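Siderophore-interacting protein (Aeromonas hydrophila, PDB 6K2L) binds FAD and probably reduces iron in ferric siderophores so that the metal can be released in the cell. Local coordinates at residues 108-111 with 112-116; 149-152 with 153-156; 251-255 with 256-260. The protein carries 1 engineered substitution. One frame throughout, in Å; residues are numbered along the deposited sequence.

Contact 1: 108-111 with 112-116; sequences ASRF and ANEVK. With FAD (flavin-adenine dinucleotide), chain C.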
loop_
_atom_site.group_PDB
_atom_site.type_symbol
_atom_site.label_atom_id
_atom_site.label_comp_id
_atom_site.label_asym_id
_atom_site.label_seq_id
_atom_site.Cartn_x
_atom_site.Cartn_y
_atom_site.Cartn_z
ATOM N N ALA A 108 11.678 23.517 3.512
ATOM C CA ALA A 108 11.734 22.053 3.471
ATOM C C ALA A 108 13.130 21.555 3.112
ATOM O O ALA A 108 13.592 20.555 3.672
ATOM C CB ALA A 108 10.707 21.491 2.481
ATOM N N SER A 109 13.812 22.244 2.190
ATOM C CA SER A 109 15.201 21.908 1.885
ATOM C C SER A 109 16.077 22.021 3.117
ATOM O O SER A 109 16.948 21.172 3.332
ATOM C CB SER A 109 15.752 22.816 0.784
ATOM O OG SER A 109 17.077 22.427 0.447
ATOM N N ARG A 110 15.859 23.054 3.944
ATOM C CA ARG A 110 16.643 23.180 5.162
ATOM C C ARG A 110 16.341 22.058 6.130
ATOM O O ARG A 110 17.261 21.466 6.709
ATOM C CB ARG A 110 16.388 24.524 5.838
ATOM C CG ARG A 110 16.966 24.584 7.253
ATOM C CD ARG A 110 16.393 25.759 8.037
ATOM N NE ARG A 110 16.938 27.047 7.604
ATOM C CZ ARG A 110 16.558 28.215 8.111
ATOM N NH1 ARG A 110 15.628 28.232 9.059
ATOM N NH2 ARG A 110 17.107 29.357 7.679
ATOM N N PHE A 111 15.072 21.734 6.305
ATOM C CA PHE A 111 14.767 20.617 7.184
ATOM C C PHE A 111 15.450 19.336 6.701
ATOM O O PHE A 111 16.057 18.617 7.503
ATOM C CB PHE A 111 13.258 20.422 7.287
ATOM C CG PHE A 111 12.884 19.161 7.969
ATOM C CD1 PHE A 111 12.881 19.078 9.359
ATOM C CD2 PHE A 111 12.569 18.039 7.225
ATOM C CE1 PHE A 111 12.545 17.893 9.991
ATOM C CE2 PHE A 111 12.231 16.863 7.852
ATOM C CZ PHE A 111 12.217 16.788 9.238
ATOM N N ALA A 112 15.383 19.048 5.389
ATOM C CA ALA A 112 15.978 17.814 4.873
ATOM C C ALA A 112 17.509 17.817 4.952
ATOM O O ALA A 112 18.114 16.793 5.290
ATOM C CB ALA A 112 15.516 17.574 3.445
ATOM N N ASN A 113 18.151 18.952 4.673
ATOM C CA ASN A 113 19.608 19.012 4.747
ATOM C C ASN A 113 20.104 18.877 6.182
ATOM O O ASN A 113 21.007 18.074 6.464
ATOM C CB ASN A 113 20.109 20.306 4.116
ATOM C CG ASN A 113 19.741 20.395 2.658
ATOM O OD1 ASN A 113 19.272 19.411 2.079
ATOM N ND2 ASN A 113 19.927 21.566 2.050
ATOM N N GLU A 114 19.510 19.620 7.112
ATOM C CA GLU A 114 20.036 19.598 8.468
ATOM C C GLU A 114 19.567 18.402 9.278
ATOM O O GLU A 114 20.043 18.219 10.408
ATOM C CB GLU A 114 19.654 20.882 9.185
ATOM C CG GLU A 114 20.370 22.090 8.642
ATOM C CD GLU A 114 19.813 23.381 9.225
ATOM O OE1 GLU A 114 19.078 23.294 10.248
ATOM O OE2 GLU A 114 20.137 24.477 8.698
ATOM N N VAL A 115 18.695 17.568 8.713
ATOM C CA VAL A 115 17.912 16.635 9.514
ATOM C C VAL A 115 18.821 15.764 10.367
ATOM O O VAL A 115 19.857 15.268 9.912
ATOM C CB VAL A 115 16.987 15.795 8.610
ATOM C CG1 VAL A 115 17.773 14.776 7.760
ATOM C CG2 VAL A 115 15.936 15.082 9.458
ATOM N N LYS A 116 18.437 15.600 11.622
ATOM C CA LYS A 116 19.070 14.713 12.582
ATOM C C LYS A 116 17.987 13.848 13.194
ATOM O O LYS A 116 16.819 14.245 13.237
ATOM C CB LYS A 116 19.775 15.503 13.693
ATOM C CG LYS A 116 21.267 15.329 13.732
ATOM C CD LYS A 116 21.928 15.828 12.448
ATOM C CE LYS A 116 23.378 16.288 12.725
ATOM N NZ LYS A 116 24.295 16.229 11.517
HETATM P PA FAD C . 10.964 26.130 -1.994
HETATM O O1A FAD C . 11.112 27.024 -0.804
HETATM O O2A FAD C . 9.524 25.825 -2.429
HETATM O O5B FAD C . 11.657 26.688 -3.350
HETATM C C5B FAD C . 13.000 27.218 -3.352
HETATM C C4B FAD C . 13.629 27.170 -4.730
HETATM O O4B FAD C . 14.109 25.836 -5.013
HETATM C C3B FAD C . 12.748 27.548 -5.918
HETATM O O3B FAD C . 13.522 28.228 -6.905
HETATM C C2B FAD C . 12.244 26.186 -6.415
HETATM O O2B FAD C . 11.917 26.131 -7.801
HETATM C C1B FAD C . 13.451 25.294 -6.147
HETATM N N9A FAD C . 13.090 23.940 -5.807
HETATM C C8A FAD C . 12.056 23.543 -4.997
HETATM N N7A FAD C . 11.979 22.243 -4.828
HETATM C C5A FAD C . 13.047 21.756 -5.569
HETATM C C6A FAD C . 13.521 20.452 -5.800
HETATM N N6A FAD C . 12.974 19.364 -5.255
HETATM N N1A FAD C . 14.607 20.310 -6.601
HETATM C C2A FAD C . 15.162 21.404 -7.131
HETATM N N3A FAD C . 14.807 22.685 -6.973
HETATM C C4A FAD C . 13.741 22.793 -6.174
HETATM N N1 FAD C . 8.882 17.050 -3.228
HETATM C C2 FAD C . 9.694 16.107 -2.665
HETATM O O2 FAD C . 10.904 16.294 -2.516
HETATM N N3 FAD C . 9.164 14.893 -2.256
HETATM C C4 FAD C . 7.849 14.509 -2.355
HETATM O O4 FAD C . 7.496 13.403 -1.948
HETATM C C4X FAD C . 6.987 15.522 -2.940
HETATM N N5 FAD C . 5.694 15.244 -3.068
HETATM C C5X FAD C . 4.886 16.200 -3.630
HETATM C C6 FAD C . 3.536 15.917 -3.793
HETATM C C7 FAD C . 2.673 16.838 -4.379
HETATM C C7M FAD C . 1.211 16.496 -4.513
HETATM C C8 FAD C . 3.169 18.093 -4.783
HETATM C C8M FAD C . 2.260 19.139 -5.380
HETATM C C9 FAD C . 4.518 18.385 -4.605
HETATM C C9A FAD C . 5.379 17.451 -4.044
HETATM N N10 FAD C . 6.756 17.711 -3.894
HETATM C C10 FAD C . 7.597 16.759 -3.354
HETATM C "C1'" FAD C . 7.326 18.994 -4.347
HETATM C "C2'" FAD C . 7.759 19.929 -3.216
HETATM O "O2'" FAD C . 6.634 20.488 -2.532
HETATM C "C3'" FAD C . 8.609 21.052 -3.817
HETATM O "O3'" FAD C . 9.875 20.509 -4.182
HETATM C "C4'" FAD C . 8.825 22.251 -2.896
HETATM O "O4'" FAD C . 9.092 23.402 -3.702
HETATM C "C5'" FAD C . 9.942 21.996 -1.908
HETATM O "O5'" FAD C . 9.990 23.078 -0.959
HETATM P P FAD C . 11.359 23.730 -0.523
HETATM O O1P FAD C . 11.049 24.538 0.744
HETATM O O2P FAD C . 12.429 22.744 -0.385
HETATM O O3P FAD C . 11.686 24.738 -1.720
HETATM O O HOH W 1 17.148 19.973 0.035
#
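Glu-114 lies alongside Arg-110, one turn later on the same helix, and both side chains point the same way. The CB of Glu-114 sits 3.5 Å from the O of Arg-110, the carbonyl that accepts the N-H of Glu-114. CG stays near this oxygen as well. The first torsion of Glu-114, -69°, sets CG anti to the carbonyl carbon and beside the backbone N. From there the chain runs extended. CD meets the methylene CG of Arg-110. At the tip, Glu-114 OE2 approaches Arg-110 CG at 3.5 Å. The NE of Arg-110 is 4.2 Å from Glu-114 OE2, beyond a salt bridge. The carboxylate and guanidinium planes are only 11° apart, yet OE2 lies well out of the guanidinium plane, and no N-H points at it. Any attraction is probably one of charge alone, without a hydrogen bond.

Helix 107-114 packs on the six-stranded antiparallel barrel of the FAD-binding domain, as in the ferredoxin reductase-like fold. Phe-111 and Val-115 face the barrel, touching Val-15 and Ile-28. Between the two, CZ of Phe-111 meets CG2 of Val-115 at 4.1 Å.

The start of the helix faces the FAD pyrophosphate. Ala-108 N donates to FAD O1P at 3.0 Å, and Ser-109 N gives a weak bond to O2P. The helix dipole would probably favour the phosphate charge here. Near this end a water joins two side chains. It accepts from Ser-109 OG and donates to Asn-113 OD1 at 3.0 Å.

Contact 2: 149-152 with 153-156; sequences PAIS and AMAE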
loop_
_atom_site.group_PDB
_atom_site.type_symbol
_atom_site.label_atom_id
_atom_site.label_comp_id
_atom_site.label_asym_id
_atom_site.label_seq_id
_atom_site.Cartn_x
_atom_site.Cartn_y
_atom_site.Cartn_z
ATOM N N PRO A 149 9.021 9.437 -5.249
ATOM C CA PRO A 149 8.444 8.696 -4.113
ATOM C C PRO A 149 7.016 8.224 -4.356
ATOM O O PRO A 149 6.694 7.074 -4.024
ATOM C CB PRO A 149 8.575 9.697 -2.960
ATOM C CG PRO A 149 9.770 10.551 -3.383
ATOM C CD PRO A 149 9.595 10.727 -4.833
ATOM N N ALA A 150 6.174 9.062 -4.968
ATOM C CA ALA A 150 4.812 8.682 -5.350
ATOM C C ALA A 150 4.791 7.552 -6.368
ATOM O O ALA A 150 4.029 6.583 -6.216
ATOM C CB ALA A 150 4.081 9.878 -5.942
ATOM N N ILE A 151 5.583 7.688 -7.437
ATOM C CA ILE A 151 5.674 6.641 -8.449
ATOM C C ILE A 151 6.223 5.331 -7.860
ATOM O O ILE A 151 5.772 4.252 -8.236
ATOM C CB ILE A 151 6.502 7.138 -9.643
ATOM C CG1 ILE A 151 5.753 8.290 -10.308
ATOM C CG2 ILE A 151 6.767 5.987 -10.622
ATOM C CD1 ILE A 151 6.581 9.025 -11.394
ATOM N N SER A 152 7.176 5.391 -6.924
ATOM C CA SER A 152 7.656 4.171 -6.278
ATOM C C SER A 152 6.565 3.519 -5.435
ATOM O O SER A 152 6.365 2.285 -5.483
ATOM C CB SER A 152 8.875 4.474 -5.415
ATOM O OG SER A 152 9.875 5.157 -6.146
ATOM N N ALA A 153 5.878 4.343 -4.638
ATOM C CA ALA A 153 4.776 3.865 -3.818
ATOM C C ALA A 153 3.685 3.228 -4.671
ATOM O O ALA A 153 3.119 2.202 -4.282
ATOM C CB ALA A 153 4.200 5.012 -2.981
ATOM N N MET A 154 3.366 3.831 -5.823
ATOM C CA MET A 154 2.318 3.296 -6.693
ATOM C C MET A 154 2.793 2.031 -7.407
ATOM O O MET A 154 2.019 1.075 -7.560
ATOM C CB MET A 154 1.881 4.353 -7.727
ATOM C CG MET A 154 0.791 5.355 -7.258
ATOM S SD MET A 154 0.228 6.583 -8.491
ATOM C CE MET A 154 1.745 7.062 -9.315
ATOM N N ALA A 155 4.061 2.003 -7.831
ATOM C CA ALA A 155 4.604 0.846 -8.524
ATOM C C ALA A 155 4.579 -0.379 -7.641
ATOM O O ALA A 155 4.269 -1.475 -8.110
ATOM C CB ALA A 155 6.029 1.119 -8.973
ATOM N N GLU A 156 4.892 -0.227 -6.355
ATOM C CA GLU A 156 4.937 -1.501 -5.636
ATOM C C GLU A 156 3.550 -2.067 -5.272
ATOM O O GLU A 156 3.483 -3.116 -4.613
ATOM C CB GLU A 156 5.829 -1.399 -4.401
ATOM C CG GLU A 156 5.453 -0.364 -3.393
ATOM C CD GLU A 156 6.662 0.098 -2.551
ATOM O OE1 GLU A 156 7.831 -0.253 -2.880
ATOM O OE2 GLU A 156 6.432 0.816 -1.547
HETATM O O HOH W 2 8.923 0.219 -5.538
#
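Ala-153 follows Pro-149 by one helical turn. Its N donates to Pro-149 O, and Ala-153 CB rests 3.4 Å from the same oxygen. Its methyl also touches Arg-86 of strand 79-89.

Met-154 follows, with its N bonded to Ala-150 O. CB and CG pass close to that carbonyl. The chain then bends at the thioether (chi3 -40°), which turns CE back over the preceding turn. There Met-154 CE lies 4.3 Å from CG1 of Ile-151. Met-132, Leu-133 and Trp-217 also touch this side chain.

Ala-155 N donates to Ile-151 O, and Ala-155 CB lies 3.2 Å from that oxygen. The helix is the connection of a beta-alpha-beta unit between strands 138-144 and 163-170 of the parallel sheet, a Rossmann-like arrangement.

Glu-156 is the first residue to leave helical geometry. Its N still donates to Ser-152 O, at 3.0 Å. With chi1 at 58°, Glu-156 CG stands between the backbone N and the carbonyl carbon, 3.5 Å from Ser-152 O. A water donates both to Ser-152 O, at 3.3 Å, and to Glu-156 OE1, at 2.9 Å. Ser-152 OG bonds back to Leu-148 O. The last-turn carbonyl of Ser-152 therefore has two donors. The Glu-156 carboxylate, just past the helix, is held at both oxygens, OE1 by water and OE2 by a salt bridge with Arg-86, which would limit its rotation.

Contact 3: 251-255 with 256-260; sequences HGKDE and EAYHH. With FAD (flavin-adenine dinucleotide), chain C.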
loop_
_atom_site.group_PDB
_atom_site.type_symbol
_atom_site.label_atom_id
_atom_site.label_comp_id
_atom_site.label_asym_id
_atom_site.label_seq_id
_atom_site.Cartn_x
_atom_site.Cartn_y
_atom_site.Cartn_z
ATOM N N HIS A 251 10.689 25.226 -11.689
ATOM C CA HIS A 251 12.068 25.698 -11.703
ATOM C C HIS A 251 12.145 27.212 -11.519
ATOM O O HIS A 251 11.551 27.973 -12.293
ATOM C CB HIS A 251 12.708 25.283 -13.025
ATOM C CG HIS A 251 14.179 25.546 -13.103
ATOM N ND1 HIS A 251 14.983 25.637 -11.987
ATOM C CD2 HIS A 251 14.996 25.707 -14.172
ATOM C CE1 HIS A 251 16.230 25.855 -12.363
ATOM N NE2 HIS A 251 16.266 25.897 -13.685
ATOM N N GLY A 252 12.854 27.637 -10.465
ATOM C CA GLY A 252 13.086 29.041 -10.185
ATOM C C GLY A 252 12.023 29.739 -9.356
ATOM O O GLY A 252 12.119 30.954 -9.148
ATOM N N LYS A 253 11.001 29.031 -8.892
ATOM C CA LYS A 253 9.940 29.657 -8.119
ATOM C C LYS A 253 9.768 28.880 -6.826
ATOM O O LYS A 253 9.666 27.649 -6.847
ATOM C CB LYS A 253 8.616 29.704 -8.892
ATOM C CG LYS A 253 8.713 30.321 -10.268
ATOM C CD LYS A 253 7.501 31.224 -10.537
ATOM C CE LYS A 253 6.197 30.414 -10.373
ATOM N NZ LYS A 253 5.028 31.232 -9.922
ATOM N N ASP A 254 9.764 29.594 -5.705
ATOM C CA ASP A 254 9.435 28.946 -4.455
ATOM C C ASP A 254 7.924 28.672 -4.396
ATOM O O ASP A 254 7.132 29.153 -5.227
ATOM C CB ASP A 254 9.912 29.800 -3.279
ATOM C CG ASP A 254 9.541 31.278 -3.436
ATOM O OD1 ASP A 254 8.338 31.600 -3.500
ATOM O OD2 ASP A 254 10.461 32.126 -3.498
ATOM N N GLU A 255 7.533 27.849 -3.412
ATOM C CA GLU A 255 6.131 27.492 -3.239
ATOM C C GLU A 255 5.244 28.720 -3.022
ATOM O O GLU A 255 4.060 28.713 -3.396
ATOM C CB GLU A 255 6.003 26.526 -2.064
ATOM C CG GLU A 255 4.567 26.310 -1.592
ATOM C CD GLU A 255 3.718 25.571 -2.631
ATOM O OE1 GLU A 255 4.295 24.759 -3.405
ATOM O OE2 GLU A 255 2.479 25.797 -2.662
ATOM N N GLU A 256 5.795 29.780 -2.411
ATOM C CA GLU A 256 4.995 30.968 -2.132
ATOM C C GLU A 256 4.607 31.671 -3.420
ATOM O O GLU A 256 3.467 32.123 -3.569
ATOM C CB GLU A 256 5.758 31.919 -1.207
ATOM C CG GLU A 256 5.528 31.683 0.283
ATOM C CD GLU A 256 6.522 30.699 0.873
ATOM O OE1 GLU A 256 7.678 30.677 0.387
ATOM O OE2 GLU A 256 6.136 29.940 1.800
ATOM N N ALA A 257 5.533 31.758 -4.363
ATOM C CA ALA A 257 5.226 32.352 -5.651
ATOM C C ALA A 257 4.397 31.423 -6.524
ATOM O O ALA A 257 3.672 31.899 -7.413
ATOM C CB ALA A 257 6.523 32.732 -6.381
ATOM N N TYR A 258 4.475 30.113 -6.289
ATOM C CA TYR A 258 3.890 29.165 -7.219
ATOM C C TYR A 258 2.520 28.646 -6.814
ATOM O O TYR A 258 1.876 27.994 -7.636
ATOM C CB TYR A 258 4.820 27.964 -7.405
ATOM C CG TYR A 258 4.391 27.051 -8.529
ATOM C CD1 TYR A 258 4.192 27.549 -9.806
ATOM C CD2 TYR A 258 4.143 25.701 -8.305
ATOM C CE1 TYR A 258 3.783 26.729 -10.838
ATOM C CE2 TYR A 258 3.746 24.869 -9.338
ATOM C CZ TYR A 258 3.562 25.394 -10.602
ATOM O OH TYR A 258 3.170 24.600 -11.655
ATOM N N HIS A 259 2.088 28.848 -5.566
ATOM C CA HIS A 259 0.919 28.129 -5.080
ATOM C C HIS A 259 -0.289 28.359 -5.989
ATOM O O HIS A 259 -0.932 27.404 -6.460
ATOM C CB HIS A 259 0.642 28.546 -3.632
ATOM C CG HIS A 259 -0.613 27.970 -3.047
ATOM N ND1 HIS A 259 -0.698 26.665 -2.608
ATOM C CD2 HIS A 259 -1.833 28.521 -2.826
ATOM C CE1 HIS A 259 -1.915 26.434 -2.144
ATOM N NE2 HIS A 259 -2.624 27.544 -2.264
ATOM N N HIS A 260 -0.568 29.608 -6.315
ATOM C CA HIS A 260 -1.763 29.885 -7.093
ATOM C C HIS A 260 -1.557 29.696 -8.595
ATOM O O HIS A 260 -2.515 29.328 -9.293
ATOM C CB HIS A 260 -2.273 31.284 -6.745
ATOM C CG HIS A 260 -2.996 31.316 -5.435
ATOM N ND1 HIS A 260 -2.465 31.905 -4.308
ATOM C CD2 HIS A 260 -4.178 30.771 -5.055
ATOM C CE1 HIS A 260 -3.298 31.742 -3.295
ATOM N NE2 HIS A 260 -4.346 31.059 -3.721
HETATM P PA FAD C . 10.964 26.130 -1.994
HETATM O O1A FAD C . 11.112 27.024 -0.804
HETATM O O2A FAD C . 9.524 25.825 -2.429
HETATM O O5B FAD C . 11.657 26.688 -3.350
HETATM C C5B FAD C . 13.000 27.218 -3.352
HETATM C C4B FAD C . 13.629 27.170 -4.730
HETATM O O4B FAD C . 14.109 25.836 -5.013
HETATM C C3B FAD C . 12.748 27.548 -5.918
HETATM O O3B FAD C . 13.522 28.228 -6.905
HETATM C C2B FAD C . 12.244 26.186 -6.415
HETATM O O2B FAD C . 11.917 26.131 -7.801
HETATM C C1B FAD C . 13.451 25.294 -6.147
HETATM N N9A FAD C . 13.090 23.940 -5.807
HETATM C C8A FAD C . 12.056 23.543 -4.997
HETATM N N7A FAD C . 11.979 22.243 -4.828
HETATM C C5A FAD C . 13.047 21.756 -5.569
HETATM C C6A FAD C . 13.521 20.452 -5.800
HETATM N N6A FAD C . 12.974 19.364 -5.255
HETATM N N1A FAD C . 14.607 20.310 -6.601
HETATM C C2A FAD C . 15.162 21.404 -7.131
HETATM N N3A FAD C . 14.807 22.685 -6.973
HETATM C C4A FAD C . 13.741 22.793 -6.174
HETATM N N1 FAD C . 8.882 17.050 -3.228
HETATM C C2 FAD C . 9.694 16.107 -2.665
HETATM O O2 FAD C . 10.904 16.294 -2.516
HETATM N N3 FAD C . 9.164 14.893 -2.256
HETATM C C4 FAD C . 7.849 14.509 -2.355
HETATM O O4 FAD C . 7.496 13.403 -1.948
HETATM C C4X FAD C . 6.987 15.522 -2.940
HETATM N N5 FAD C . 5.694 15.244 -3.068
HETATM C C5X FAD C . 4.886 16.200 -3.630
HETATM C C6 FAD C . 3.536 15.917 -3.793
HETATM C C7 FAD C . 2.673 16.838 -4.379
HETATM C C7M FAD C . 1.211 16.496 -4.513
HETATM C C8 FAD C . 3.169 18.093 -4.783
HETATM C C8M FAD C . 2.260 19.139 -5.380
HETATM C C9 FAD C . 4.518 18.385 -4.605
HETATM C C9A FAD C . 5.379 17.451 -4.044
HETATM N N10 FAD C . 6.756 17.711 -3.894
HETATM C C10 FAD C . 7.597 16.759 -3.354
HETATM C "C1'" FAD C . 7.326 18.994 -4.347
HETATM C "C2'" FAD C . 7.759 19.929 -3.216
HETATM O "O2'" FAD C . 6.634 20.488 -2.532
HETATM C "C3'" FAD C . 8.609 21.052 -3.817
HETATM O "O3'" FAD C . 9.875 20.509 -4.182
HETATM C "C4'" FAD C . 8.825 22.251 -2.896
HETATM O "O4'" FAD C . 9.092 23.402 -3.702
HETATM C "C5'" FAD C . 9.942 21.996 -1.908
HETATM O "O5'" FAD C . 9.990 23.078 -0.959
HETATM P P FAD C . 11.359 23.730 -0.523
HETATM O O1P FAD C . 11.049 24.538 0.744
HETATM O O2P FAD C . 12.429 22.744 -0.385
HETATM O O3P FAD C . 11.686 24.738 -1.720
#
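The His-259 ring meets Glu-255 at its edge. His-259 ND1 donates to Glu-255 OE2 at 3.3 Å, with the oxygen only 11° out of the ring plane and met nearly along its C-O axis. The carboxylate itself is turned 70° from the ring. CD2 of His-259 in turn stands over the centre of one face of the His-260 ring. The Lys-253 side chain crosses that of Tyr-258 at about a right angle. Lys-253 CE is 3.5 Å from Tyr-258 CD1, and NZ lies in the ring plane at the edge. Bends at chi2 and chi3 bring Lys-253 NZ to a weak bond with Ala-257 O, 2.9 Å away. The Tyr-258 hydroxyl is hydrogen-bonded to Glu-222.

Asp-254 is the N-cap of the C-terminal helix 255-266. Asp-254 OD1 accepts from Ala-257 N at 2.9 Å. A chi1 of 46° swings the carboxylate over the first turn for this bond. Tyr-258 N gives weak bonds to both Asp-254 O and Glu-255 O.

The loop and helix start also grip FAD. Glu-255 N donates to phosphate oxygen O2A at 3.0 Å. Gly-252 N and Lys-253 N both reach the ribose O2B, each by a weak bond. The carboxylate of Glu-255 is shared, since OE1 makes a salt bridge with Arg-262. Glu-256 OE1 is 4.0 Å from Asp-254 OD1, a like-charge approach probably eased by the salt bridge from Glu-256 OE2 to Arg-81.

How the contacts relate
The three contacts lie around one FAD. Contacts 1 and 3 bring backbone N-H groups at helix starts to different phosphates of the pyrophosphate. Their centres are 19 Å apart and their nearest atoms about 8 Å. Arg-81 joins them: it touches Ala-108, pairs with Glu-256 and is itself bonded to FAD. Contact 2 belongs to the second domain, near the flavin end. The side chain of Pro-149 comes within about 4 Å of the cofactor. The centre of contact 2 is 23 Å from that of contact 1 and 25 Å from that of contact 3. Strand 79-89 reaches all three, among others through Arg-81 at contacts 1 and 3 and Arg-86 at contact 2.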